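Biotin binding protein A (Gallus gallus, PDB 2C1S) binds biotin as a tetrameric member of the avidin family and is seen here with biotin-D-sulfoxide in its pocket. Local coordinates at residues 104-107 with 108-112. Sequence-based numbering, arbitrary orientation.
Sequences EVPS and RKDTW. With BSO (biotin-D-sulfoxide), chain D.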
loop_
_atom_site.group_PDB
_atom_site.type_symbol
_atom_site.label_atom_id
_atom_site.label_comp_id
_atom_site.label_asym_id
_atom_site.label_seq_id
_atom_site.Cartn_x
_atom_site.Cartn_y
_atom_site.Cartn_z
ATOM N N GLU A 104 0.414 10.224 13.272
ATOM C CA GLU A 104 -0.669 10.904 13.968
ATOM C C GLU A 104 -0.921 12.267 13.290
ATOM O O GLU A 104 -0.004 13.067 13.139
ATOM C CB GLU A 104 -0.321 11.063 15.451
ATOM C CG GLU A 104 -1.475 11.597 16.229
ATOM C CD GLU A 104 -1.042 12.145 17.579
ATOM O OE1 GLU A 104 -0.893 11.344 18.511
ATOM O OE2 GLU A 104 -0.854 13.384 17.684
ATOM N N VAL A 105 -2.137 12.525 12.818
ATOM C CA VAL A 105 -2.361 13.798 12.114
ATOM C C VAL A 105 -3.281 14.729 12.910
ATOM O O VAL A 105 -4.077 14.237 13.714
ATOM C CB VAL A 105 -2.872 13.593 10.685
ATOM C CG1 VAL A 105 -1.742 13.011 9.803
ATOM C CG2 VAL A 105 -4.136 12.768 10.675
ATOM N N PRO A 106 -3.140 16.069 12.709
ATOM C CA PRO A 106 -3.844 17.079 13.520
ATOM C C PRO A 106 -5.354 17.117 13.325
ATOM O O PRO A 106 -6.058 17.570 14.227
ATOM C CB PRO A 106 -3.216 18.408 13.065
ATOM C CG PRO A 106 -1.935 18.018 12.360
ATOM C CD PRO A 106 -2.254 16.705 11.717
ATOM N N SER A 107 -5.850 16.676 12.167
ATOM C CA SER A 107 -7.296 16.602 11.944
ATOM C C SER A 107 -7.690 15.530 10.961
ATOM O O SER A 107 -6.840 14.970 10.254
ATOM C CB SER A 107 -7.868 17.960 11.506
ATOM O OG SER A 107 -7.616 18.215 10.148
ATOM N N ARG A 108 -8.981 15.240 10.904
ATOM C CA ARG A 108 -9.449 14.153 10.063
ATOM C C ARG A 108 -9.205 14.423 8.585
ATOM O O ARG A 108 -8.808 13.513 7.839
ATOM C CB ARG A 108 -10.915 13.869 10.298
ATOM C CG ARG A 108 -11.303 12.527 9.785
ATOM C CD ARG A 108 -12.777 12.387 9.727
ATOM N NE ARG A 108 -13.146 11.126 9.110
ATOM C CZ ARG A 108 -14.392 10.775 8.848
ATOM N NH1 ARG A 108 -15.382 11.618 9.154
ATOM N NH2 ARG A 108 -14.653 9.589 8.285
ATOM N N LYS A 109 -9.431 15.667 8.165
ATOM C CA LYS A 109 -9.163 16.071 6.793
ATOM C C LYS A 109 -7.750 15.680 6.314
ATOM O O LYS A 109 -7.531 15.595 5.110
ATOM C CB LYS A 109 -9.351 17.588 6.623
ATOM C CG LYS A 109 -8.084 18.402 6.995
ATOM C CD LYS A 109 -8.169 19.919 6.710
ATOM C CE LYS A 109 -7.041 20.704 7.437
ATOM N NZ LYS A 109 -5.661 20.366 6.899
ATOM N N ASP A 110 -6.811 15.474 7.256
ATOM C CA ASP A 110 -5.405 15.199 6.954
ATOM C C ASP A 110 -5.122 13.689 6.827
ATOM O O ASP A 110 -4.001 13.284 6.545
ATOM C CB ASP A 110 -4.460 15.739 8.043
ATOM C CG ASP A 110 -4.208 17.244 7.968
ATOM O OD1 ASP A 110 -4.279 17.860 6.884
ATOM O OD2 ASP A 110 -3.901 17.802 9.041
ATOM N N THR A 111 -6.137 12.863 7.049
ATOM C CA THR A 111 -5.933 11.412 7.063
ATOM C C THR A 111 -5.361 10.853 5.779
ATOM O O THR A 111 -4.542 9.902 5.826
ATOM C CB THR A 111 -7.169 10.651 7.555
ATOM O OG1 THR A 111 -8.279 10.875 6.688
ATOM C CG2 THR A 111 -7.521 11.153 8.881
ATOM N N TRP A 112 -5.740 11.470 4.652
ATOM C CA TRP A 112 -5.258 11.054 3.337
ATOM C C TRP A 112 -3.743 10.880 3.244
ATOM O O TRP A 112 -3.309 10.006 2.503
ATOM C CB TRP A 112 -5.770 12.019 2.221
ATOM C CG TRP A 112 -5.034 13.349 2.210
ATOM C CD1 TRP A 112 -5.389 14.516 2.897
ATOM C CD2 TRP A 112 -3.830 13.664 1.489
ATOM N NE1 TRP A 112 -4.443 15.509 2.649
ATOM C CE2 TRP A 112 -3.492 15.017 1.790
ATOM C CE3 TRP A 112 -2.989 12.931 0.622
ATOM C CZ2 TRP A 112 -2.363 15.647 1.244
ATOM C CZ3 TRP A 112 -1.845 13.555 0.105
ATOM C CH2 TRP A 112 -1.540 14.900 0.427
HETATM C C11 BSO D . 1.910 16.544 -2.986
HETATM O O11 BSO D . 1.279 17.064 -2.043
HETATM O O12 BSO D . 3.012 15.989 -2.887
HETATM C C10 BSO D . 1.267 16.587 -4.391
HETATM C C9 BSO D . -0.257 16.641 -4.249
HETATM C C8 BSO D . -0.758 15.234 -3.828
HETATM C C7 BSO D . -2.277 15.180 -3.685
HETATM C C2 BSO D . -2.736 13.784 -3.204
HETATM S S1 BSO D . -2.631 12.480 -4.474
HETATM C C6 BSO D . -3.633 11.333 -3.505
HETATM C C5 BSO D . -4.687 12.212 -2.788
HETATM N N1 BSO D . -5.878 12.304 -3.645
HETATM C C3 BSO D . -6.055 13.599 -4.038
HETATM O O3 BSO D . -7.005 13.987 -4.727
HETATM N N2 BSO D . -5.127 14.426 -3.584
HETATM C C4 BSO D . -4.185 13.690 -2.727
HETATM O O10 BSO D . -1.194 12.099 -4.396
#
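Asp-110 turns its side chain back onto Val-105 and Pro-106. Its CB lies 3.8 Å from CB of Val-105, and CG2 of the valine packs beside it. With chi1 at -78°, CG lies anti to the carbonyl carbon, and the carboxylate swings out beside the proline ring. OD2 of Asp-110 lies 3.3 Å from CD of Pro-106. OD1 of Asp-110 forms a salt bridge with NZ of Lys-109 at 2.9 Å. The ammonium comes from above the carboxylate plane, 40° out of it. The lysine chain passes Ser-107, whose OG lies 3.2 Å from CG of Lys-109. With alanine at Asp-110, the Lys-109 ammonium is likely to lose this mate, and the Pro-106 ring its carboxylate neighbour. The backbone closes the turn: Asp-110 N donates to Ser-107 O at 3.0 Å. Arg-108 O accepts from both N and OG1 of Thr-111. Arg-108 itself reaches Glu-96 of a second subunit in a salt bridge. The short 3-10 turn lies in the loop between barrel strands 93-102 and 115-124. It carries Trp-112 to a third subunit's pocket, where biotin-D-sulfoxide lies over one ring face, offset toward the rim. A tryptophan lent by a neighbouring subunit to the biotin site is characteristic of avidin tetramers.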